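Local coordinates for PT26-6P (Thermococcus sp., PDB 2WB7), which is of unknown function but is encoded by an extrachromosomal mobile element of Euryarchaea and folds into three domains, at residues 29-34 against 265-270; 226-231 against 257-262; 284-289 against 377-382. One frame throughout, in Å; residues are numbered along the deposited sequence.

Interaction 1: 29-34 against 265-270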
loop_
_atom_site.group_PDB
_atom_site.type_symbol
_atom_site.label_atom_id
_atom_site.label_comp_id
_atom_site.label_asym_id
_atom_site.label_seq_id
_atom_site.Cartn_x
_atom_site.Cartn_y
_atom_site.Cartn_z
ATOM N N ALA A 29 -2.268 0.815 -12.578
ATOM C CA ALA A 29 -1.884 -0.275 -13.463
ATOM C C ALA A 29 -0.534 -0.852 -13.057
ATOM O O ALA A 29 -0.365 -2.066 -12.918
ATOM C CB ALA A 29 -1.823 0.219 -14.875
ATOM N N GLU A 30 0.446 0.019 -12.887
ATOM C CA GLU A 30 1.777 -0.442 -12.520
ATOM C C GLU A 30 1.757 -1.220 -11.213
ATOM O O GLU A 30 2.385 -2.266 -11.095
ATOM C CB GLU A 30 2.741 0.736 -12.420
ATOM C CG GLU A 30 4.086 0.356 -11.854
ATOM C CD GLU A 30 4.950 1.570 -11.546
ATOM O OE1 GLU A 30 4.544 2.698 -11.915
ATOM O OE2 GLU A 30 6.030 1.392 -10.934
ATOM N N LEU A 31 1.046 -0.696 -10.220
ATOM C CA LEU A 31 0.995 -1.316 -8.896
ATOM C C LEU A 31 0.272 -2.653 -8.941
ATOM O O LEU A 31 0.698 -3.617 -8.310
ATOM C CB LEU A 31 0.297 -0.393 -7.896
ATOM C CG LEU A 31 0.644 -0.699 -6.441
ATOM C CD1 LEU A 31 2.136 -0.555 -6.268
ATOM C CD2 LEU A 31 -0.068 0.242 -5.502
ATOM N N THR A 32 -0.828 -2.698 -9.688
ATOM C CA THR A 32 -1.599 -3.922 -9.852
ATOM C C THR A 32 -0.757 -5.044 -10.453
ATOM O O THR A 32 -0.804 -6.173 -9.977
ATOM C CB THR A 32 -2.837 -3.713 -10.744
ATOM O OG1 THR A 32 -3.864 -3.051 -10.001
ATOM C CG2 THR A 32 -3.372 -5.054 -11.197
ATOM N N ALA A 33 0.000 -4.729 -11.504
ATOM C CA ALA A 33 0.901 -5.695 -12.114
ATOM C C ALA A 33 1.811 -6.272 -11.053
ATOM O O ALA A 33 1.970 -7.472 -10.961
ATOM C CB ALA A 33 1.721 -5.043 -13.196
ATOM N N LYS A 34 2.416 -5.409 -10.250
ATOM C CA LYS A 34 3.299 -5.869 -9.178
ATOM C C LYS A 34 2.605 -6.859 -8.221
ATOM O O LYS A 34 3.260 -7.633 -7.534
ATOM C CB LYS A 34 3.827 -4.676 -8.371
ATOM C CG LYS A 34 4.897 -3.804 -9.025
ATOM C CD LYS A 34 5.491 -2.854 -7.955
ATOM C CE LYS A 34 6.742 -2.108 -8.425
ATOM N NZ LYS A 34 6.421 -0.948 -9.313
ATOM N N ASP A 265 -6.692 -6.903 -3.009
ATOM C CA ASP A 265 -8.069 -6.803 -3.487
ATOM C C ASP A 265 -8.345 -5.488 -4.214
ATOM O O ASP A 265 -8.971 -5.486 -5.279
ATOM C CB ASP A 265 -9.052 -6.966 -2.333
ATOM C CG ASP A 265 -8.872 -8.285 -1.598
ATOM O OD1 ASP A 265 -8.216 -9.191 -2.167
ATOM O OD2 ASP A 265 -9.372 -8.412 -0.457
ATOM N N PHE A 266 -7.889 -4.378 -3.629
ATOM C CA PHE A 266 -8.002 -3.066 -4.257
ATOM C C PHE A 266 -6.907 -2.126 -3.787
ATOM O O PHE A 266 -6.217 -2.410 -2.811
ATOM C CB PHE A 266 -9.384 -2.448 -4.029
ATOM C CG PHE A 266 -9.703 -2.156 -2.587
ATOM C CD1 PHE A 266 -9.686 -0.863 -2.114
ATOM C CD2 PHE A 266 -10.047 -3.169 -1.710
ATOM C CE1 PHE A 266 -9.996 -0.597 -0.785
ATOM C CE2 PHE A 266 -10.358 -2.905 -0.395
ATOM C CZ PHE A 266 -10.335 -1.627 0.072
ATOM N N ILE A 267 -6.727 -1.018 -4.492
ATOM C CA ILE A 267 -5.622 -0.122 -4.187
ATOM C C ILE A 267 -6.065 1.328 -4.146
ATOM O O ILE A 267 -7.129 1.693 -4.649
ATOM C CB ILE A 267 -4.475 -0.255 -5.201
ATOM C CG1 ILE A 267 -4.780 0.544 -6.468
ATOM C CG2 ILE A 267 -4.250 -1.702 -5.567
ATOM C CD1 ILE A 267 -3.791 0.293 -7.602
ATOM N N ILE A 268 -5.249 2.149 -3.507
ATOM C CA ILE A 268 -5.472 3.573 -3.494
ATOM C C ILE A 268 -4.237 4.255 -4.057
ATOM O O ILE A 268 -3.111 4.015 -3.590
ATOM C CB ILE A 268 -5.738 4.080 -2.081
ATOM C CG1 ILE A 268 -7.039 3.486 -1.543
ATOM C CG2 ILE A 268 -5.782 5.601 -2.061
ATOM C CD1 ILE A 268 -7.416 4.019 -0.160
ATOM N N ILE A 269 -4.434 5.087 -5.076
ATOM C CA ILE A 269 -3.340 5.912 -5.572
ATOM C C ILE A 269 -3.547 7.330 -5.051
ATOM O O ILE A 269 -4.687 7.825 -5.022
ATOM C CB ILE A 269 -3.265 5.922 -7.109
ATOM C CG1 ILE A 269 -2.851 4.550 -7.624
ATOM C CG2 ILE A 269 -2.266 6.955 -7.573
ATOM C CD1 ILE A 269 -1.663 3.971 -6.890
ATOM N N THR A 270 -2.468 7.973 -4.609
ATOM C CA THR A 270 -2.566 9.344 -4.110
ATOM C C THR A 270 -1.839 10.304 -5.022
ATOM O O THR A 270 -0.656 10.126 -5.313
ATOM C CB THR A 270 -1.944 9.518 -2.700
ATOM O OG1 THR A 270 -2.648 8.722 -1.733
ATOM C CG2 THR A 270 -2.039 10.961 -2.285
#
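Chi1 of -159° turns the Leu31 branch away from its backbone N and brings CD2 toward Ile269, while Ile267 sets CG1 between its own N and carbonyl carbon (chi1 81°) and then extends that branch, which carries CD1 outward to the helix. There the methyl meets two successive helix residues. Its distance from Leu31 CB is 4.2 Å, and Thr32 OG1 lies 4.1 Å from the same Ile267 CD1. The Thr32 and Ile267 side chains cross at about a right angle. The oxygen that meets the methyl already makes a weak hydrogen bond to Ala28 O, one turn back. Ile269 adds a second apolar touch: its CB points neither at the helix nor away from it, but the side chain folds so that its CD1 comes within 4.3 Å of Leu31 CD2.

These contacts lay the C-terminal part of helix 21-34 on one face of the eight-stranded antiparallel sheet in the second immunoglobulin-like domain. The short axes of helix 29-34 and strand 266-270 approach to 9.6 Å and run at 144°, roughly antiparallel. Ile267 and Ile269, two residues apart, serve this face, whereas the side chains of Phe266 and Ile268 leave on the other one. Further back along the helix, Ala24, Ala27 and Ala28 continue the packing over the isoleucines. The two segments bury 152 Å² between them, most of it from Leu31 and Ile267. Lys34 NZ and Glu30 OE2 form a salt bridge of 2.9 Å; Lys34 NZ is also hydrogen-bonded to Thr229 O, and Glu30 OE2 to Asp231 N.

Interaction 2: 226-231 against 257-262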
loop_
_atom_site.group_PDB
_atom_site.type_symbol
_atom_site.label_atom_id
_atom_site.label_comp_id
_atom_site.label_asym_id
_atom_site.label_seq_id
_atom_site.Cartn_x
_atom_site.Cartn_y
_atom_site.Cartn_z
ATOM N N ASP A 226 6.885 -2.809 0.902
ATOM C CA ASP A 226 7.935 -2.289 0.023
ATOM C C ASP A 226 7.683 -2.725 -1.405
ATOM O O ASP A 226 8.111 -2.071 -2.348
ATOM C CB ASP A 226 9.307 -2.787 0.454
ATOM C CG ASP A 226 9.582 -2.514 1.896
ATOM O OD1 ASP A 226 8.607 -2.258 2.647
ATOM O OD2 ASP A 226 10.776 -2.552 2.274
ATOM N N VAL A 227 6.990 -3.845 -1.559
ATOM C CA VAL A 227 6.568 -4.302 -2.880
ATOM C C VAL A 227 5.677 -3.258 -3.582
ATOM O O VAL A 227 5.667 -3.153 -4.814
ATOM C CB VAL A 227 5.799 -5.636 -2.778
ATOM C CG1 VAL A 227 5.432 -6.129 -4.165
ATOM C CG2 VAL A 227 6.627 -6.680 -2.007
ATOM N N ALA A 228 4.953 -2.478 -2.775
ATOM C CA ALA A 228 3.987 -1.505 -3.267
ATOM C C ALA A 228 4.572 -0.121 -3.534
ATOM O O ALA A 228 4.131 0.868 -2.970
ATOM C CB ALA A 228 2.827 -1.405 -2.308
ATOM N N THR A 229 5.553 -0.054 -4.416
ATOM C CA THR A 229 6.168 1.201 -4.783
ATOM C C THR A 229 5.768 1.573 -6.192
ATOM O O THR A 229 5.762 0.721 -7.063
ATOM C CB THR A 229 7.681 1.041 -4.788
ATOM O OG1 THR A 229 8.143 0.960 -3.438
ATOM C CG2 THR A 229 8.345 2.212 -5.486
ATOM N N ILE A 230 5.430 2.837 -6.423
ATOM C CA ILE A 230 5.297 3.325 -7.795
ATOM C C ILE A 230 6.575 4.052 -8.221
ATOM O O ILE A 230 7.208 4.735 -7.422
ATOM C CB ILE A 230 4.077 4.237 -7.982
ATOM C CG1 ILE A 230 4.126 5.406 -7.013
ATOM C CG2 ILE A 230 2.794 3.458 -7.780
ATOM C CD1 ILE A 230 3.022 6.434 -7.265
ATOM N N ASP A 231 6.962 3.881 -9.477
ATOM C CA ASP A 231 8.181 4.501 -9.986
ATOM C C ASP A 231 8.013 6.009 -10.019
ATOM O O ASP A 231 7.094 6.525 -10.666
ATOM C CB ASP A 231 8.497 4.011 -11.405
ATOM C CG ASP A 231 8.805 2.519 -11.466
ATOM O OD1 ASP A 231 9.466 1.996 -10.534
ATOM O OD2 ASP A 231 8.379 1.872 -12.455
ATOM N N ASN A 257 2.689 5.702 -1.171
ATOM C CA ASN A 257 1.786 5.472 -0.048
ATOM C C ASN A 257 2.314 4.322 0.791
ATOM O O ASN A 257 2.891 3.387 0.262
ATOM C CB ASN A 257 0.385 5.083 -0.534
ATOM C CG ASN A 257 -0.437 6.261 -0.989
ATOM O OD1 ASN A 257 -0.532 6.535 -2.178
ATOM N ND2 ASN A 257 -1.052 6.953 -0.054
ATOM N N LYS A 258 2.086 4.378 2.095
ATOM C CA LYS A 258 2.297 3.236 2.959
ATOM C C LYS A 258 0.949 2.510 3.073
ATOM O O LYS A 258 -0.069 3.135 3.342
ATOM C CB LYS A 258 2.746 3.728 4.326
ATOM C CG LYS A 258 3.612 2.756 5.106
ATOM C CD LYS A 258 3.510 3.015 6.607
ATOM C CE LYS A 258 3.195 4.488 6.940
ATOM N NZ LYS A 258 2.966 4.720 8.428
ATOM N N TYR A 259 0.932 1.200 2.851
ATOM C CA TYR A 259 -0.329 0.452 2.817
ATOM C C TYR A 259 -0.442 -0.559 3.942
ATOM O O TYR A 259 0.559 -1.136 4.342
ATOM C CB TYR A 259 -0.457 -0.327 1.512
ATOM C CG TYR A 259 -0.538 0.502 0.259
ATOM C CD1 TYR A 259 0.580 0.674 -0.547
ATOM C CD2 TYR A 259 -1.737 1.084 -0.135
ATOM C CE1 TYR A 259 0.510 1.429 -1.708
ATOM C CE2 TYR A 259 -1.823 1.835 -1.281
ATOM C CZ TYR A 259 -0.699 1.999 -2.073
ATOM O OH TYR A 259 -0.764 2.749 -3.227
ATOM N N ALA A 260 -1.667 -0.786 4.422
ATOM C CA ALA A 260 -1.977 -1.919 5.283
ATOM C C ALA A 260 -3.367 -2.437 4.912
ATOM O O ALA A 260 -4.224 -1.654 4.500
ATOM C CB ALA A 260 -1.935 -1.518 6.749
ATOM N N GLY A 261 -3.604 -3.738 5.059
ATOM C CA GLY A 261 -4.921 -4.281 4.747
ATOM C C GLY A 261 -5.003 -5.129 3.485
ATOM O O GLY A 261 -4.088 -5.879 3.177
ATOM N N ALA A 262 -6.109 -5.002 2.756
ATOM C CA ALA A 262 -6.398 -5.882 1.631
ATOM C C ALA A 262 -5.831 -5.352 0.313
ATOM O O ALA A 262 -6.553 -5.159 -0.663
ATOM C CB ALA A 262 -7.895 -6.092 1.520
HETATM O O HOH W 1 3.470 3.710 -3.369
#
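Ala228 directs its methyl at the ring of Tyr259, meeting it obliquely along one side. CB lies 3.5 Å from Tyr259 CD1 and 3.7 Å from CE1 of the same ring, so the methyl spans the bond between these two carbons. The carbonyl of Ala228 approaches differently: its oxygen sits at the ring edge, in the ring plane, with Ala228 O 3.9 Å from Tyr259 CE1. One face of the ring is partly covered from within its own strand by Asn257, whose CB stands 3.6 Å above the plane and toward the rim. With CG of Tyr259 anti to the carbonyl carbon (chi1 -64°), the ring leans over this neighbour two residues back, and the phenol hydroxyl reaches Ile268 O, to which it is hydrogen-bonded. The ring is thereby fixed at its far end as well as along its side.

Ala228 is the centre of an inverse gamma turn, with a weak hydrogen bond from Thr229 N to Val227 O (3.1 Å). Thr229 OG1 also donates to Asp226 O at 3.2 Å, a second bond within the same bend. A water bridges the segments, 2.9 Å from Ala228 O, to which it probably donates, and 3.1 Å from Asn257 N, whose hydrogen it accepts, joining loop and strand backbones that do not bond directly.

Asn257 ND2, meanwhile, is hydrogen-bonded to Thr270 OG1 in the adjoining strand. The loop before strand 253-261 is thus laid against that strand beside helix 21-34, whose Leu31 touches both Ala228 and Tyr259, while Lys258, on the opposite face of the strand, packs against helix 149-157 and forms a cation-pi contact with Trp156.

Interaction 3: 284-289 against 377-382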
loop_
_atom_site.group_PDB
_atom_site.type_symbol
_atom_site.label_atom_id
_atom_site.label_comp_id
_atom_site.label_asym_id
_atom_site.label_seq_id
_atom_site.Cartn_x
_atom_site.Cartn_y
_atom_site.Cartn_z
ATOM N N TYR A 284 -5.460 17.092 -2.251
ATOM C CA TYR A 284 -5.265 15.656 -2.427
ATOM C C TYR A 284 -6.310 15.132 -3.371
ATOM O O TYR A 284 -7.399 15.672 -3.451
ATOM C CB TYR A 284 -5.388 14.901 -1.101
ATOM C CG TYR A 284 -4.271 15.179 -0.112
ATOM C CD1 TYR A 284 -3.262 14.250 0.103
ATOM C CD2 TYR A 284 -4.238 16.379 0.613
ATOM C CE1 TYR A 284 -2.251 14.506 0.998
ATOM C CE2 TYR A 284 -3.222 16.647 1.517
ATOM C CZ TYR A 284 -2.233 15.718 1.701
ATOM O OH TYR A 284 -1.229 15.980 2.601
ATOM N N LYS A 285 -5.972 14.060 -4.066
ATOM C CA LYS A 285 -6.889 13.402 -4.978
ATOM C C LYS A 285 -6.575 11.905 -4.860
ATOM O O LYS A 285 -5.437 11.475 -5.106
ATOM C CB LYS A 285 -6.623 13.907 -6.398
ATOM C CG LYS A 285 -7.853 14.149 -7.266
ATOM C CD LYS A 285 -7.435 14.645 -8.670
ATOM C CE LYS A 285 -8.588 15.300 -9.427
ATOM N NZ LYS A 285 -9.495 14.310 -10.123
ATOM N N PHE A 286 -7.557 11.111 -4.454
ATOM C CA PHE A 286 -7.324 9.687 -4.278
ATOM C C PHE A 286 -8.061 8.845 -5.310
ATOM O O PHE A 286 -9.239 9.062 -5.577
ATOM C CB PHE A 286 -7.755 9.242 -2.889
ATOM C CG PHE A 286 -7.065 9.960 -1.774
ATOM C CD1 PHE A 286 -7.606 11.125 -1.235
ATOM C CD2 PHE A 286 -5.896 9.450 -1.226
ATOM C CE1 PHE A 286 -6.977 11.788 -0.179
ATOM C CE2 PHE A 286 -5.256 10.103 -0.163
ATOM C CZ PHE A 286 -5.801 11.274 0.361
ATOM N N LEU A 287 -7.362 7.880 -5.884
ATOM C CA LEU A 287 -7.971 6.934 -6.793
ATOM C C LEU A 287 -8.212 5.629 -6.050
ATOM O O LEU A 287 -7.303 5.102 -5.398
ATOM C CB LEU A 287 -7.009 6.677 -7.940
ATOM C CG LEU A 287 -7.553 5.859 -9.088
ATOM C CD1 LEU A 287 -8.936 6.355 -9.438
ATOM C CD2 LEU A 287 -6.642 6.050 -10.247
ATOM N N ILE A 288 -9.430 5.109 -6.124
ATOM C CA ILE A 288 -9.721 3.798 -5.562
ATOM C C ILE A 288 -10.037 2.830 -6.700
ATOM O O ILE A 288 -10.961 3.061 -7.449
ATOM C CB ILE A 288 -10.904 3.857 -4.586
ATOM C CG1 ILE A 288 -10.615 4.832 -3.447
ATOM C CG2 ILE A 288 -11.180 2.487 -3.998
ATOM C CD1 ILE A 288 -11.727 4.894 -2.425
ATOM N N THR A 289 -9.263 1.761 -6.839
ATOM C CA THR A 289 -9.415 0.845 -7.980
ATOM C C THR A 289 -9.529 -0.585 -7.513
ATOM O O THR A 289 -8.685 -1.047 -6.747
ATOM C CB THR A 289 -8.173 0.862 -8.908
ATOM O OG1 THR A 289 -7.595 2.167 -8.924
ATOM C CG2 THR A 289 -8.537 0.462 -10.326
ATOM N N ALA A 377 -4.118 3.566 3.565
ATOM C CA ALA A 377 -3.033 4.025 2.718
ATOM C C ALA A 377 -2.684 5.415 3.173
ATOM O O ALA A 377 -3.551 6.295 3.233
ATOM C CB ALA A 377 -3.451 4.039 1.252
ATOM N N GLU A 378 -1.420 5.609 3.522
ATOM C CA GLU A 378 -0.973 6.902 4.005
ATOM C C GLU A 378 0.041 7.517 3.037
ATOM O O GLU A 378 1.134 6.983 2.851
ATOM C CB GLU A 378 -0.406 6.782 5.419
ATOM C CG GLU A 378 0.361 8.005 5.856
ATOM C CD GLU A 378 0.852 7.940 7.297
ATOM O OE1 GLU A 378 0.576 6.938 7.987
ATOM O OE2 GLU A 378 1.510 8.907 7.739
ATOM N N PRO A 379 -0.338 8.633 2.395
ATOM C CA PRO A 379 0.555 9.341 1.488
ATOM C C PRO A 379 1.775 9.778 2.259
ATOM O O PRO A 379 1.641 10.367 3.331
ATOM C CB PRO A 379 -0.260 10.568 1.079
ATOM C CG PRO A 379 -1.674 10.177 1.292
ATOM C CD PRO A 379 -1.662 9.267 2.482
HETATM N N MSE A 380 2.958 9.473 1.738
HETATM C CA MSE A 380 4.190 9.725 2.470
HETATM C C MSE A 380 4.569 11.197 2.377
HETATM O O MSE A 380 5.611 11.558 1.830
HETATM C CB MSE A 380 5.286 8.822 1.928
HETATM C CG MSE A 380 5.009 7.346 2.176
HETATM SE SE MSE A 380 5.128 6.978 4.054
HETATM C CE MSE A 380 7.038 6.786 3.994
ATOM N N ILE A 381 3.688 12.056 2.877
ATOM C CA ILE A 381 3.906 13.486 2.780
ATOM C C ILE A 381 4.695 13.941 3.992
ATOM O O ILE A 381 4.982 13.158 4.896
ATOM C CB ILE A 381 2.577 14.283 2.687
ATOM C CG1 ILE A 381 1.644 13.964 3.862
ATOM C CG2 ILE A 381 1.870 14.001 1.387
ATOM C CD1 ILE A 381 1.588 15.052 4.963
ATOM N N SER A 382 5.066 15.206 3.999
ATOM C CA SER A 382 5.616 15.803 5.198
ATOM C C SER A 382 5.166 17.255 5.240
ATOM O O SER A 382 5.186 17.951 4.217
ATOM C CB SER A 382 7.130 15.740 5.184
ATOM O OG SER A 382 7.646 16.538 6.236
#
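Tyr284 and Phe286 reach across the curved antiparallel sheet of the second immunoglobulin-like domain to Pro379 and Ile381. Strands 281-290 and 370-379 are not neighbours in it, since 253-261 and 266-272 lie between them, yet the CA atoms of Tyr284 and Pro379 are only 9.4 Å apart. The sheet must therefore bend strongly here, bringing side chains of one face together.

The aromatic contacts with proline are apolar. CG of Pro379 meets the Phe286 ring at its edge, near the ring plane, 3.9 Å from CE2 of Phe286; the two side chains cross at about a right angle. The same proline carbon lies obliquely against Tyr284, more loosely, 4.4 Å from CE1 of Tyr284. Phe286 is also stacked on Phe308, and both Phe286 and Pro379 touch Thr270 of an intervening strand.

The second group gathers at the phenol end. Ile381, with CG1 between its backbone N and carbonyl carbon (chi1 55°), sets both branches against the tyrosine: CG1 is 3.7 Å from Tyr284 OH, while CG2 lies 4.2 Å from Tyr284 CE1. With an alanine here both branches of Ile381 are gone, which would probably open a gap beside the phenol oxygen and leave Pro379 as the tyrosine's remaining partner in this contact.

The Tyr284 hydroxyl is hydrogen-bonded to Tyr344 OH while the isoleucine packs against it. In the backbone, Met380, a selenomethionine, is the centre of an inverse gamma turn beyond the strand end, closed by a weak bond of 2.7 Å from Ile381 N to Pro379 O.

How the interactions relate
All three contacts use the eight-stranded antiparallel sheet, in which strands 370-379, 253-261, 266-272 and 281-290 lie in that order side by side. The centres of interactions 1 and 2 are about 8 Å apart, those of 1 and 3 about 12 Å, and those of 2 and 3 about 11 Å. Along the chain, both segments of interaction 2 fall between those of interaction 1, and interaction 3 follows. Backbone bonds such as Ile269 O to Leu287 N tie 1 to 3. Interactions 1 and 2 bring the N-terminal helix 21-34 and the 226-231 loop onto the sheet, whereas interaction 3 joins two of its strands, so chain parts distant in sequence are packed on and within one sheet.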